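Local coordinates for N-acetylmuramoyl-L-alanine amidase domain-containing protein SAOUHSC_02979 (Staphylococcus aureus, PDB 5T1Q) that probably hydrolyses amide bonds of cell-wall peptidoglycan, this chain being its C-terminal part with a glucosaminidase-family domain followed by a CHAP domain, at residues A[52-57]-A[227-232]; A[83-88]-A[150-155]; A[89-94]-A[200-205]; A[317-322]-A[328-333]. All coordinates share one frame; numbering follows the deposited sequence.

Contact 1: residues A[52-57]-A[227-232]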
loop_
_atom_site.group_PDB
_atom_site.type_symbol
_atom_site.label_atom_id
_atom_site.label_comp_id
_atom_site.label_asym_id
_atom_site.label_seq_id
_atom_site.Cartn_x
_atom_site.Cartn_y
_atom_site.Cartn_z
ATOM N N PHE A 52 -6.508 -11.052 -2.193
ATOM C CA PHE A 52 -5.187 -10.452 -2.084
ATOM C C PHE A 52 -4.531 -10.932 -0.810
ATOM O O PHE A 52 -5.198 -11.210 0.176
ATOM C CB PHE A 52 -5.260 -8.920 -2.086
ATOM C CG PHE A 52 -5.650 -8.347 -3.409
ATOM C CD1 PHE A 52 -4.780 -8.420 -4.484
ATOM C CD2 PHE A 52 -6.879 -7.742 -3.591
ATOM C CE1 PHE A 52 -5.128 -7.913 -5.727
ATOM C CE2 PHE A 52 -7.236 -7.228 -4.831
ATOM C CZ PHE A 52 -6.357 -7.312 -5.899
ATOM N N ASN A 53 -3.220 -11.074 -0.856
ATOM C CA ASN A 53 -2.455 -11.432 0.316
ATOM C C ASN A 53 -1.734 -10.205 0.775
ATOM O O ASN A 53 -1.185 -9.457 -0.034
ATOM C CB ASN A 53 -1.431 -12.519 0.020
ATOM C CG ASN A 53 -2.058 -13.885 -0.118
ATOM O OD1 ASN A 53 -3.273 -14.042 -0.003
ATOM N ND2 ASN A 53 -1.226 -14.888 -0.329
ATOM N N VAL A 54 -1.736 -10.017 2.086
ATOM C CA VAL A 54 -1.013 -8.930 2.711
ATOM C C VAL A 54 0.468 -9.297 2.692
ATOM O O VAL A 54 0.837 -10.481 2.569
ATOM C CB VAL A 54 -1.441 -8.726 4.195
ATOM C CG1 VAL A 54 -2.954 -8.625 4.319
ATOM C CG2 VAL A 54 -0.924 -9.853 5.091
ATOM N N VAL A 55 1.315 -8.283 2.793
ATOM C CA VAL A 55 2.746 -8.507 2.931
ATOM C C VAL A 55 2.928 -8.669 4.440
ATOM O O VAL A 55 2.799 -7.703 5.183
ATOM C CB VAL A 55 3.574 -7.329 2.399
ATOM C CG1 VAL A 55 5.053 -7.540 2.704
ATOM C CG2 VAL A 55 3.351 -7.155 0.902
ATOM N N ASP A 56 3.172 -9.903 4.881
ATOM C CA ASP A 56 3.342 -10.243 6.304
ATOM C C ASP A 56 4.484 -9.410 6.907
ATOM O O ASP A 56 5.474 -9.131 6.228
ATOM C CB ASP A 56 3.624 -11.749 6.430
ATOM C CG ASP A 56 3.519 -12.264 7.853
ATOM O OD1 ASP A 56 2.743 -11.700 8.657
ATOM O OD2 ASP A 56 4.199 -13.269 8.159
ATOM N N SER A 57 4.353 -9.019 8.176
ATOM C CA SER A 57 5.339 -8.121 8.797
ATOM C C SER A 57 5.268 -8.104 10.324
ATOM O O SER A 57 4.182 -8.211 10.902
ATOM C CB SER A 57 5.087 -6.697 8.262
ATOM O OG SER A 57 5.900 -5.727 8.889
ATOM N N LYS A 227 -2.014 -17.301 11.425
ATOM C CA LYS A 227 -1.631 -18.475 10.644
ATOM C C LYS A 227 -0.933 -18.018 9.373
ATOM O O LYS A 227 -1.358 -17.058 8.727
ATOM C CB LYS A 227 -2.861 -19.337 10.332
ATOM C CG LYS A 227 -3.641 -19.773 11.577
ATOM C CD LYS A 227 -4.877 -20.600 11.226
ATOM C CE LYS A 227 -5.778 -20.847 12.431
ATOM N NZ LYS A 227 -5.145 -21.659 13.511
ATOM N N ASP A 228 0.152 -18.703 9.033
ATOM C CA ASP A 228 0.947 -18.373 7.848
ATOM C C ASP A 228 0.264 -18.795 6.567
ATOM O O ASP A 228 -0.598 -19.667 6.572
ATOM C CB ASP A 228 2.288 -19.106 7.907
ATOM C CG ASP A 228 3.061 -18.799 9.165
ATOM O OD1 ASP A 228 3.059 -17.620 9.575
ATOM O OD2 ASP A 228 3.666 -19.734 9.733
ATOM N N TYR A 229 0.657 -18.152 5.472
ATOM C CA TYR A 229 0.183 -18.517 4.137
ATOM C C TYR A 229 1.075 -19.661 3.642
ATOM O O TYR A 229 2.264 -19.687 3.979
ATOM C CB TYR A 229 0.370 -17.360 3.148
ATOM C CG TYR A 229 -0.452 -16.097 3.340
ATOM C CD1 TYR A 229 -1.853 -16.132 3.292
ATOM C CD2 TYR A 229 0.174 -14.845 3.407
ATOM C CE1 TYR A 229 -2.595 -14.970 3.399
ATOM C CE2 TYR A 229 -0.561 -13.680 3.504
ATOM C CZ TYR A 229 -1.943 -13.740 3.497
ATOM O OH TYR A 229 -2.677 -12.568 3.602
ATOM N N ASP A 230 0.532 -20.586 2.840
ATOM C CA ASP A 230 1.359 -21.674 2.252
ATOM C C ASP A 230 2.308 -21.115 1.194
ATOM O O ASP A 230 1.893 -20.866 0.070
ATOM C CB ASP A 230 0.512 -22.806 1.631
ATOM C CG ASP A 230 0.300 -23.992 2.573
ATOM O OD1 ASP A 230 0.314 -23.836 3.820
ATOM O OD2 ASP A 230 0.111 -25.109 2.041
ATOM N N ASP A 231 3.576 -20.931 1.573
ATOM C CA ASP A 231 4.622 -20.393 0.689
ATOM C C ASP A 231 5.683 -21.441 0.324
ATOM O O ASP A 231 6.785 -21.082 -0.099
ATOM C CB ASP A 231 5.318 -19.203 1.379
ATOM C CG ASP A 231 4.374 -18.031 1.652
ATOM O OD1 ASP A 231 3.469 -17.769 0.826
ATOM O OD2 ASP A 231 4.568 -17.346 2.683
ATOM N N SER A 232 5.345 -22.724 0.456
ATOM C CA SER A 232 6.293 -23.818 0.183
ATOM C C SER A 232 6.380 -24.254 -1.293
ATOM O O SER A 232 7.386 -24.849 -1.698
ATOM C CB SER A 232 5.937 -25.027 1.052
ATOM O OG SER A 232 5.941 -24.679 2.427
#

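Contact 2: residues A[83-88]-A[150-155]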
loop_
_atom_site.group_PDB
_atom_site.type_symbol
_atom_site.label_atom_id
_atom_site.label_comp_id
_atom_site.label_asym_id
_atom_site.label_seq_id
_atom_site.Cartn_x
_atom_site.Cartn_y
_atom_site.Cartn_z
ATOM N N SER A 83 -12.459 -4.921 14.157
ATOM C CA SER A 83 -11.713 -5.537 13.065
ATOM C C SER A 83 -11.621 -4.629 11.850
ATOM O O SER A 83 -10.558 -4.511 11.238
ATOM C CB SER A 83 -12.368 -6.863 12.686
ATOM O OG SER A 83 -13.754 -6.674 12.514
ATOM N N VAL A 84 -12.736 -3.998 11.489
ATOM C CA VAL A 84 -12.751 -3.084 10.360
ATOM C C VAL A 84 -11.881 -1.878 10.713
ATOM O O VAL A 84 -11.057 -1.454 9.913
ATOM C CB VAL A 84 -14.193 -2.671 9.970
ATOM C CG1 VAL A 84 -14.195 -1.599 8.885
ATOM C CG2 VAL A 84 -14.983 -3.887 9.500
HETATM N N MSE A 85 -12.027 -1.375 11.932
HETATM C CA MSE A 85 -11.265 -0.209 12.387
HETATM C C MSE A 85 -9.764 -0.468 12.400
HETATM O O MSE A 85 -8.978 0.377 11.959
HETATM C CB MSE A 85 -11.786 0.181 13.771
HETATM C CG MSE A 85 -11.057 1.369 14.395
HETATM SE SE MSE A 85 -11.995 1.859 16.065
HETATM C CE MSE A 85 -10.934 3.443 16.549
ATOM N N ILE A 86 -9.356 -1.629 12.906
ATOM C CA ILE A 86 -7.941 -1.969 12.979
ATOM C C ILE A 86 -7.369 -2.186 11.567
ATOM O O ILE A 86 -6.239 -1.789 11.283
ATOM C CB ILE A 86 -7.693 -3.212 13.859
ATOM C CG1 ILE A 86 -8.075 -2.911 15.310
ATOM C CG2 ILE A 86 -6.226 -3.615 13.797
ATOM C CD1 ILE A 86 -8.096 -4.124 16.212
ATOM N N ALA A 87 -8.160 -2.819 10.705
ATOM C CA ALA A 87 -7.753 -3.078 9.341
ATOM C C ALA A 87 -7.570 -1.778 8.578
ATOM O O ALA A 87 -6.603 -1.640 7.822
ATOM C CB ALA A 87 -8.769 -3.963 8.647
ATOM N N GLN A 88 -8.501 -0.833 8.762
ATOM C CA GLN A 88 -8.388 0.468 8.113
ATOM C C GLN A 88 -7.154 1.211 8.623
ATOM O O GLN A 88 -6.453 1.846 7.830
ATOM C CB GLN A 88 -9.657 1.318 8.284
ATOM C CG GLN A 88 -10.784 0.913 7.354
ATOM C CD GLN A 88 -11.907 1.941 7.287
ATOM O OE1 GLN A 88 -12.846 1.911 8.081
ATOM N NE2 GLN A 88 -11.856 2.795 6.276
ATOM N N LYS A 150 -10.457 8.187 18.236
ATOM C CA LYS A 150 -11.727 8.821 18.623
ATOM C C LYS A 150 -12.372 9.493 17.397
ATOM O O LYS A 150 -13.578 9.353 17.164
ATOM C CB LYS A 150 -11.460 9.859 19.736
ATOM C CG LYS A 150 -12.636 10.697 20.252
ATOM C CD LYS A 150 -13.718 9.864 20.923
ATOM C CE LYS A 150 -14.466 10.661 21.990
ATOM N NZ LYS A 150 -15.091 11.925 21.509
ATOM N N ASP A 151 -11.558 10.178 16.595
ATOM C CA ASP A 151 -12.072 10.908 15.442
ATOM C C ASP A 151 -12.600 9.960 14.349
ATOM O O ASP A 151 -13.555 10.293 13.630
ATOM C CB ASP A 151 -11.017 11.868 14.897
ATOM C CG ASP A 151 -11.614 12.973 14.039
ATOM O OD1 ASP A 151 -12.747 13.408 14.329
ATOM O OD2 ASP A 151 -10.936 13.424 13.090
ATOM N N TYR A 152 -11.994 8.783 14.230
ATOM C CA TYR A 152 -12.477 7.776 13.280
ATOM C C TYR A 152 -13.870 7.322 13.684
ATOM O O TYR A 152 -14.769 7.254 12.853
ATOM C CB TYR A 152 -11.548 6.554 13.235
ATOM C CG TYR A 152 -12.146 5.370 12.488
ATOM C CD1 TYR A 152 -12.046 5.272 11.104
ATOM C CD2 TYR A 152 -12.829 4.362 13.171
ATOM C CE1 TYR A 152 -12.598 4.204 10.421
ATOM C CE2 TYR A 152 -13.389 3.292 12.500
ATOM C CZ TYR A 152 -13.269 3.216 11.126
ATOM O OH TYR A 152 -13.809 2.152 10.455
ATOM N N SER A 153 -14.030 6.995 14.967
ATOM C CA SER A 153 -15.316 6.538 15.491
ATOM C C SER A 153 -16.383 7.619 15.330
ATOM O O SER A 153 -17.526 7.309 15.015
ATOM C CB SER A 153 -15.201 6.128 16.957
ATOM O OG SER A 153 -14.840 7.233 17.761
ATOM N N ASP A 154 -15.995 8.878 15.519
ATOM C CA ASP A 154 -16.919 9.999 15.344
ATOM C C ASP A 154 -17.355 10.150 13.892
ATOM O O ASP A 154 -18.504 10.496 13.628
ATOM C CB ASP A 154 -16.306 11.313 15.851
ATOM C CG ASP A 154 -16.238 11.385 17.380
ATOM O OD1 ASP A 154 -16.700 10.441 18.058
ATOM O OD2 ASP A 154 -15.734 12.403 17.909
ATOM N N LEU A 155 -16.444 9.883 12.957
ATOM C CA LEU A 155 -16.767 9.976 11.533
ATOM C C LEU A 155 -17.785 8.911 11.136
ATOM O O LEU A 155 -18.773 9.213 10.465
ATOM C CB LEU A 155 -15.511 9.827 10.670
ATOM C CG LEU A 155 -15.703 9.957 9.154
ATOM C CD1 LEU A 155 -16.285 11.309 8.787
ATOM C CD2 LEU A 155 -14.383 9.733 8.443
#

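Contact 3: residues A[89-94]-A[200-205]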
loop_
_atom_site.group_PDB
_atom_site.type_symbol
_atom_site.label_atom_id
_atom_site.label_comp_id
_atom_site.label_asym_id
_atom_site.label_seq_id
_atom_site.Cartn_x
_atom_site.Cartn_y
_atom_site.Cartn_z
ATOM N N ALA A 89 -6.878 1.112 9.927
ATOM C CA ALA A 89 -5.681 1.725 10.495
ATOM C C ALA A 89 -4.438 1.130 9.837
ATOM O O ALA A 89 -3.549 1.869 9.399
ATOM C CB ALA A 89 -5.621 1.547 12.010
ATOM N N ILE A 90 -4.382 -0.201 9.767
ATOM C CA ILE A 90 -3.260 -0.903 9.121
ATOM C C ILE A 90 -3.069 -0.462 7.660
ATOM O O ILE A 90 -1.960 -0.139 7.242
ATOM C CB ILE A 90 -3.460 -2.442 9.163
ATOM C CG1 ILE A 90 -3.269 -2.968 10.588
ATOM C CG2 ILE A 90 -2.479 -3.155 8.229
ATOM C CD1 ILE A 90 -3.743 -4.396 10.784
ATOM N N LEU A 91 -4.160 -0.455 6.899
ATOM C CA LEU A 91 -4.122 -0.120 5.469
ATOM C C LEU A 91 -3.708 1.323 5.190
ATOM O O LEU A 91 -2.754 1.572 4.435
ATOM C CB LEU A 91 -5.482 -0.423 4.835
ATOM C CG LEU A 91 -5.660 -0.294 3.316
ATOM C CD1 LEU A 91 -6.948 -0.980 2.898
ATOM C CD2 LEU A 91 -5.654 1.151 2.830
ATOM N N GLU A 92 -4.401 2.256 5.839
ATOM C CA GLU A 92 -4.194 3.689 5.643
ATOM C C GLU A 92 -2.882 4.241 6.191
ATOM O O GLU A 92 -2.393 5.240 5.684
ATOM C CB GLU A 92 -5.372 4.480 6.255
ATOM C CG GLU A 92 -6.737 4.159 5.649
ATOM C CD GLU A 92 -6.935 4.682 4.235
ATOM O OE1 GLU A 92 -6.231 5.636 3.809
ATOM O OE2 GLU A 92 -7.838 4.154 3.539
ATOM N N SER A 93 -2.333 3.629 7.241
ATOM C CA SER A 93 -1.063 4.094 7.842
ATOM C C SER A 93 0.140 3.209 7.520
ATOM O O SER A 93 1.253 3.495 7.980
ATOM C CB SER A 93 -1.194 4.110 9.357
ATOM O OG SER A 93 -1.238 2.793 9.871
ATOM N N ASP A 94 -0.087 2.133 6.763
ATOM C CA ASP A 94 0.947 1.125 6.449
ATOM C C ASP A 94 1.536 0.574 7.749
ATOM O O ASP A 94 2.741 0.612 7.971
ATOM C CB ASP A 94 2.060 1.656 5.532
ATOM C CG ASP A 94 3.078 0.559 5.148
ATOM O OD1 ASP A 94 2.706 -0.640 5.140
ATOM O OD2 ASP A 94 4.258 0.887 4.893
ATOM N N ASN A 200 -10.565 -7.067 3.821
ATOM C CA ASN A 200 -10.894 -8.455 4.119
ATOM C C ASN A 200 -9.620 -9.274 4.283
ATOM O O ASN A 200 -9.508 -10.053 5.220
ATOM C CB ASN A 200 -11.815 -9.049 3.034
ATOM C CG ASN A 200 -13.180 -8.363 2.989
ATOM O OD1 ASN A 200 -13.597 -7.711 3.950
ATOM N ND2 ASN A 200 -13.878 -8.503 1.872
ATOM N N SER A 201 -8.649 -9.054 3.398
ATOM C CA SER A 201 -7.369 -9.754 3.478
ATOM C C SER A 201 -6.649 -9.475 4.803
ATOM O O SER A 201 -6.075 -10.381 5.405
ATOM C CB SER A 201 -6.464 -9.341 2.320
ATOM O OG SER A 201 -5.212 -10.000 2.411
ATOM N N ILE A 202 -6.658 -8.219 5.231
ATOM C CA ILE A 202 -6.014 -7.833 6.484
ATOM C C ILE A 202 -6.738 -8.476 7.682
ATOM O O ILE A 202 -6.107 -9.039 8.573
ATOM C CB ILE A 202 -5.990 -6.294 6.647
ATOM C CG1 ILE A 202 -5.127 -5.657 5.551
ATOM C CG2 ILE A 202 -5.447 -5.917 8.022
ATOM C CD1 ILE A 202 -5.245 -4.148 5.437
ATOM N N ILE A 203 -8.062 -8.387 7.683
ATOM C CA ILE A 203 -8.871 -8.924 8.773
ATOM C C ILE A 203 -8.656 -10.418 8.949
ATOM O O ILE A 203 -8.470 -10.896 10.076
ATOM C CB ILE A 203 -10.365 -8.626 8.550
ATOM C CG1 ILE A 203 -10.604 -7.105 8.631
ATOM C CG2 ILE A 203 -11.219 -9.352 9.587
ATOM C CD1 ILE A 203 -11.966 -6.669 8.173
ATOM N N LYS A 204 -8.686 -11.142 7.838
ATOM C CA LYS A 204 -8.515 -12.577 7.849
ATOM C C LYS A 204 -7.139 -13.009 8.362
ATOM O O LYS A 204 -7.040 -13.750 9.331
ATOM C CB LYS A 204 -8.732 -13.133 6.438
ATOM C CG LYS A 204 -8.569 -14.638 6.320
ATOM C CD LYS A 204 -8.858 -15.084 4.897
ATOM C CE LYS A 204 -8.604 -16.572 4.726
ATOM N NZ LYS A 204 -8.765 -16.989 3.304
ATOM N N HIS A 205 -6.091 -12.510 7.724
ATOM C CA HIS A 205 -4.738 -12.907 8.048
ATOM C C HIS A 205 -4.300 -12.509 9.464
ATOM O O HIS A 205 -3.671 -13.304 10.157
ATOM C CB HIS A 205 -3.761 -12.357 7.000
ATOM C CG HIS A 205 -2.361 -12.836 7.183
ATOM N ND1 HIS A 205 -1.361 -12.035 7.690
ATOM C CD2 HIS A 205 -1.805 -14.052 6.978
ATOM C CE1 HIS A 205 -0.242 -12.733 7.771
ATOM N NE2 HIS A 205 -0.483 -13.960 7.345
#

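Contact 4: residues A[317-322]-A[328-333]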
loop_
_atom_site.group_PDB
_atom_site.type_symbol
_atom_site.label_atom_id
_atom_site.label_comp_id
_atom_site.label_asym_id
_atom_site.label_seq_id
_atom_site.Cartn_x
_atom_site.Cartn_y
_atom_site.Cartn_z
ATOM N N PHE A 317 12.004 -5.980 -11.206
ATOM C CA PHE A 317 13.033 -6.873 -10.685
ATOM C C PHE A 317 13.005 -8.198 -11.437
ATOM O O PHE A 317 11.939 -8.786 -11.593
ATOM C CB PHE A 317 12.791 -7.101 -9.187
ATOM C CG PHE A 317 13.788 -8.028 -8.540
ATOM C CD1 PHE A 317 15.015 -7.557 -8.124
ATOM C CD2 PHE A 317 13.499 -9.370 -8.353
ATOM C CE1 PHE A 317 15.948 -8.398 -7.526
ATOM C CE2 PHE A 317 14.431 -10.227 -7.771
ATOM C CZ PHE A 317 15.656 -9.733 -7.348
ATOM N N VAL A 318 14.160 -8.667 -11.905
ATOM C CA VAL A 318 14.241 -9.938 -12.624
ATOM C C VAL A 318 14.241 -11.127 -11.635
ATOM O O VAL A 318 15.234 -11.367 -10.943
ATOM C CB VAL A 318 15.504 -10.023 -13.502
ATOM C CG1 VAL A 318 15.567 -11.357 -14.247
ATOM C CG2 VAL A 318 15.553 -8.870 -14.483
ATOM N N GLU A 319 13.125 -11.857 -11.571
ATOM C CA GLU A 319 13.019 -13.032 -10.702
ATOM C C GLU A 319 13.698 -14.250 -11.335
ATOM O O GLU A 319 14.271 -15.078 -10.641
ATOM C CB GLU A 319 11.560 -13.391 -10.432
ATOM C CG GLU A 319 10.740 -12.324 -9.727
ATOM C CD GLU A 319 11.079 -12.132 -8.251
ATOM O OE1 GLU A 319 11.863 -12.933 -7.672
ATOM O OE2 GLU A 319 10.526 -11.179 -7.652
ATOM N N LYS A 320 13.624 -14.354 -12.652
ATOM C CA LYS A 320 14.178 -15.507 -13.358
ATOM C C LYS A 320 14.500 -15.186 -14.800
ATOM O O LYS A 320 13.828 -14.378 -15.429
ATOM C CB LYS A 320 13.144 -16.641 -13.343
ATOM C CG LYS A 320 13.607 -17.948 -13.966
ATOM C CD LYS A 320 12.495 -18.990 -13.928
ATOM C CE LYS A 320 12.917 -20.289 -14.581
ATOM N NZ LYS A 320 11.792 -21.244 -14.494
ATOM N N VAL A 321 15.573 -15.785 -15.292
ATOM C CA VAL A 321 15.926 -15.700 -16.681
ATOM C C VAL A 321 15.620 -17.111 -17.213
ATOM O O VAL A 321 16.220 -18.089 -16.760
ATOM C CB VAL A 321 17.392 -15.334 -16.910
ATOM C CG1 VAL A 321 17.726 -15.420 -18.394
ATOM C CG2 VAL A 321 17.699 -13.933 -16.381
ATOM N N ASN A 322 14.677 -17.210 -18.140
ATOM C CA ASN A 322 14.295 -18.514 -18.717
ATOM C C ASN A 322 15.346 -19.005 -19.717
ATOM O O ASN A 322 16.139 -18.224 -20.220
ATOM C CB ASN A 322 12.915 -18.406 -19.376
ATOM C CG ASN A 322 11.810 -18.091 -18.367
ATOM O OD1 ASN A 322 11.727 -18.715 -17.304
ATOM N ND2 ASN A 322 10.952 -17.128 -18.698
ATOM N N VAL A 328 11.180 -13.454 -16.214
ATOM C CA VAL A 328 10.054 -13.340 -15.307
ATOM C C VAL A 328 10.412 -12.166 -14.406
ATOM O O VAL A 328 11.492 -12.160 -13.783
ATOM C CB VAL A 328 9.873 -14.586 -14.445
ATOM C CG1 VAL A 328 8.671 -14.415 -13.523
ATOM C CG2 VAL A 328 9.716 -15.820 -15.322
ATOM N N ILE A 329 9.518 -11.177 -14.337
ATOM C CA ILE A 329 9.754 -9.988 -13.551
ATOM C C ILE A 329 8.652 -9.762 -12.523
ATOM O O ILE A 329 7.531 -10.218 -12.717
ATOM C CB ILE A 329 9.844 -8.717 -14.438
ATOM C CG1 ILE A 329 8.548 -8.472 -15.216
ATOM C CG2 ILE A 329 10.995 -8.839 -15.411
ATOM C CD1 ILE A 329 8.492 -7.161 -15.974
ATOM N N SER A 330 8.994 -9.052 -11.443
ATOM C CA SER A 330 8.033 -8.642 -10.441
ATOM C C SER A 330 8.121 -7.101 -10.376
ATOM O O SER A 330 9.182 -6.496 -10.618
ATOM C CB SER A 330 8.280 -9.315 -9.080
ATOM O OG SER A 330 9.516 -8.931 -8.509
ATOM N N GLU A 331 7.012 -6.473 -10.033
ATOM C CA GLU A 331 6.927 -5.019 -10.071
ATOM C C GLU A 331 5.744 -4.564 -9.233
ATOM O O GLU A 331 4.959 -5.391 -8.795
ATOM C CB GLU A 331 6.743 -4.591 -11.529
ATOM C CG GLU A 331 5.564 -5.302 -12.183
ATOM C CD GLU A 331 5.575 -5.289 -13.694
ATOM O OE1 GLU A 331 6.349 -4.517 -14.311
ATOM O OE2 GLU A 331 4.778 -6.064 -14.284
ATOM N N SER A 332 5.635 -3.258 -9.003
ATOM C CA SER A 332 4.540 -2.705 -8.231
ATOM C C SER A 332 3.819 -1.635 -9.025
ATOM O O SER A 332 4.387 -1.023 -9.925
ATOM C CB SER A 332 5.060 -2.072 -6.941
ATOM O OG SER A 332 5.895 -0.948 -7.240
ATOM N N ASN A 333 2.564 -1.422 -8.649
ATOM C CA ASN A 333 1.686 -0.407 -9.206
ATOM C C ASN A 333 1.449 -0.389 -10.727
ATOM O O ASN A 333 1.226 0.674 -11.294
ATOM C CB ASN A 333 2.040 0.988 -8.629
ATOM C CG ASN A 333 1.596 1.141 -7.163
ATOM O OD1 ASN A 333 1.705 0.210 -6.360
ATOM N ND2 ASN A 333 1.082 2.296 -6.819
#

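Contact 1: residues A[52-57]-A[227-232]
The Tyr229 ring is sandwiched between the side-chain amide of Asn53 on one face and the ring of His205, the last residue of helix 195-205, on the opposite face, while Val54 O lies at its edge, close to the ring plane and 3.6 Å from Tyr229 CE2. Amide and phenol planes are only 7° apart, with Asn53 ND2 over the middle of the Tyr229 ring, 3.7 Å above its plane. The oxygen sits nearer the rim, Asn53 OD1 being 3.6 Å from Tyr229 CE1, so the whole amide and not just one atom takes part in the stack. Asn53 and Tyr229 run past each other in opposite directions, and the phenol oxygen ends at the strand backbone: Val54 N donates to Tyr229 OH over 3.1 Å, with an N-H...O angle of 155°. Val54 CG2 packs beside the hydroxyl, 3.6 Å from Tyr229 OH, standing across the phenol rather than along it.

This pins the loop after helix 222-225 onto edge strand 52-54, whose Asn53 pairs through its backbone with Glu38. Nearby, Asp56 OD2 and Asp228 OD1 are 4.7 Å apart, and Asp56 OD1 has a salt bridge to Arg61 that probably eases the like charges. Stacking from both Asn53 and His205 should limit rotation of the partly exposed Tyr229 ring, while the Val54 N-H holds its hydroxyl.

Contact 2: residues A[83-88]-A[150-155]
Tyr152 OH donates a short hydrogen bond of 2.6 Å to Gln88 OE1, joining helix 145-158 to helix 82-93. The hydroxyl oxygen is tilted 26° from the carbonyl plane of the amide, with a C=O...O angle of 152°. Gln88 OE1 lies at the edge of the phenol, near the ring plane, and is also 3.3 Å from Tyr152 CE1. Amide and ring are turned almost perpendicular to one another, their planes 80° apart, and the two side chains cross at about a right angle. The other end of the same amide is used as well, since Gln88 NE2 is hydrogen-bonded to Tyr195 OH, which supports the modelled orientation of the amide.

The helices themselves stand well apart: the axes of segments 83-88 and 150-155 come no closer than 11.7 Å, and long side chains bridge the gap between these two elements of the glucosaminidase-family domain. Tyr152 spans it from one side. From the other comes Met85, present as selenomethionine, whose chain is extended throughout and passes the phenol in the opposite direction. Met85 CG meets Tyr152 CE2 at 3.6 Å. Farther along the chain, Met85 SE lies 3.9 Å from Tyr152 CD2, oblique to the ring in a Met-aromatic contact. The Tyr152 ring also stacks with Phe109, and Met85 touches both Phe109 and Ile74 of helix 58-78. Val84 makes a lighter contact, Val84 CG1 approaching Tyr152 OH to 4.1 Å.

Contact 3: residues A[89-94]-A[200-205]
Two helices of the glucosaminidase-family domain, 82-93 and 195-205, meet through a small aliphatic contact in which Ile202 reaches toward Ile90 and Leu91. The nearest approach is methyl to methyl, Ile90 CD1 to Ile202 CG2 at 3.6 Å. The second branch of Ile202 is used too: Ile202 CD1 lies 3.8 Å from Leu91 CB and 4.1 Å from Ile90 CG2, so Ile202 straddles two consecutive residues of the facing helix. Both isoleucines place CG1 beside the backbone N, opposite the carbonyl carbon (chi1 -72° in Ile90 and -64° in Ile202), and extend CD1 beyond it. In Ile202 the same setting leaves CG2 opposite the backbone N and beside the carbonyl carbon, where it meets Ile90 CD1. The two isoleucine side chains slide past each other in opposite directions, and Ile202 CG2 also comes within 4.1 Å of Ile90 CG2.

The contact belongs to the helical core of the domain, and its three touching residues are all buried. Helix 58-78 contributes Val64 against Ile90, and Ala87, one turn earlier on helix 82-93, also touches Ile202. Val54 of strand 52-54 packs on Ile202 as well, bringing the neighbouring sheet edge up to the same cluster. Near the C-terminal end of segment 89-94, Ala89 O accepts hydrogen bonds from both Ser93 N and Ser93 OG, which arrive from opposite faces of its carbonyl plane.

Contact 4: residues A[317-322]-A[328-333]
Glu319 bends back at chi2 (-72°) and Ser330 points OG between its own backbone N and carbonyl carbon (chi1 65°), and together these torsions bring Ser330 OG to Glu319 OE2. The hydroxyl of Ser330, through OG, donates over 2.6 Å to the anti side of Glu319 OE2, somewhat out of the carboxylate plane. The Phe317 ring stands close by, with Glu319 CD at its edge and in its plane.

Beneath these side chains, strands 314-321 and 327-332 form an antiparallel hairpin. Phe317 and Ser330 are a hydrogen-bonded pair: Phe317 N donates to Ser330 O at 2.9 Å, almost straight at 177°, and Ser330 N returns a bond to Phe317 O at 3.0 Å. Farther along, Glu319 and Lys320 both face Val328 in a classic beta bulge. Val328 O accepts from Glu319 N at 2.8 Å and more distantly from Lys320 N at 3.3 Å, while Val328 N donates to Lys320 O at 2.9 Å. Val328 CG2 packs against Lys320 CB and approaches Asn322 ND2, whose polar partner is Ser326 in the turn.

The hairpin lies in the CHAP domain. On its second strand Glu331 OE1 hydrogen-bonds His314 NE2, and Glu331 OE2 has a salt bridge to Arg343, consistent with the Cys-His-Glu triad of that family, in which Cys253 would be the nucleophile. At the buried Glu319, Arg260 makes a salt bridge with OE1 while Ser330 holds OE2, and Tyr256 in turn bonds Ser330 OG: the charge is probably balanced by Arg260, and the hairpin is tied to helix 253-262.

Overall arrangement
From the N terminus, strand 52-54 opens contact 1, which closes only at residues 227-232 and so forms the widest loop, enclosing contacts 2 and 3. Contacts 2 and 3 both use helix 82-93, and their segments alternate along the chain: 83-88, 89-94, 150-155, 200-205. The two crossing loops tie helices 145-158 and 195-205 to that shared helix, with Ala87 packing on Ile203. Contact 3 adjoins contact 1 directly, where Phe52 O meets Ser201 OG. Contact 4 follows in series as a short hairpin in the CHAP domain, its centre about 37 Å from that of contact 2; strand 52-54 and the hairpin belong to the same mixed sheet.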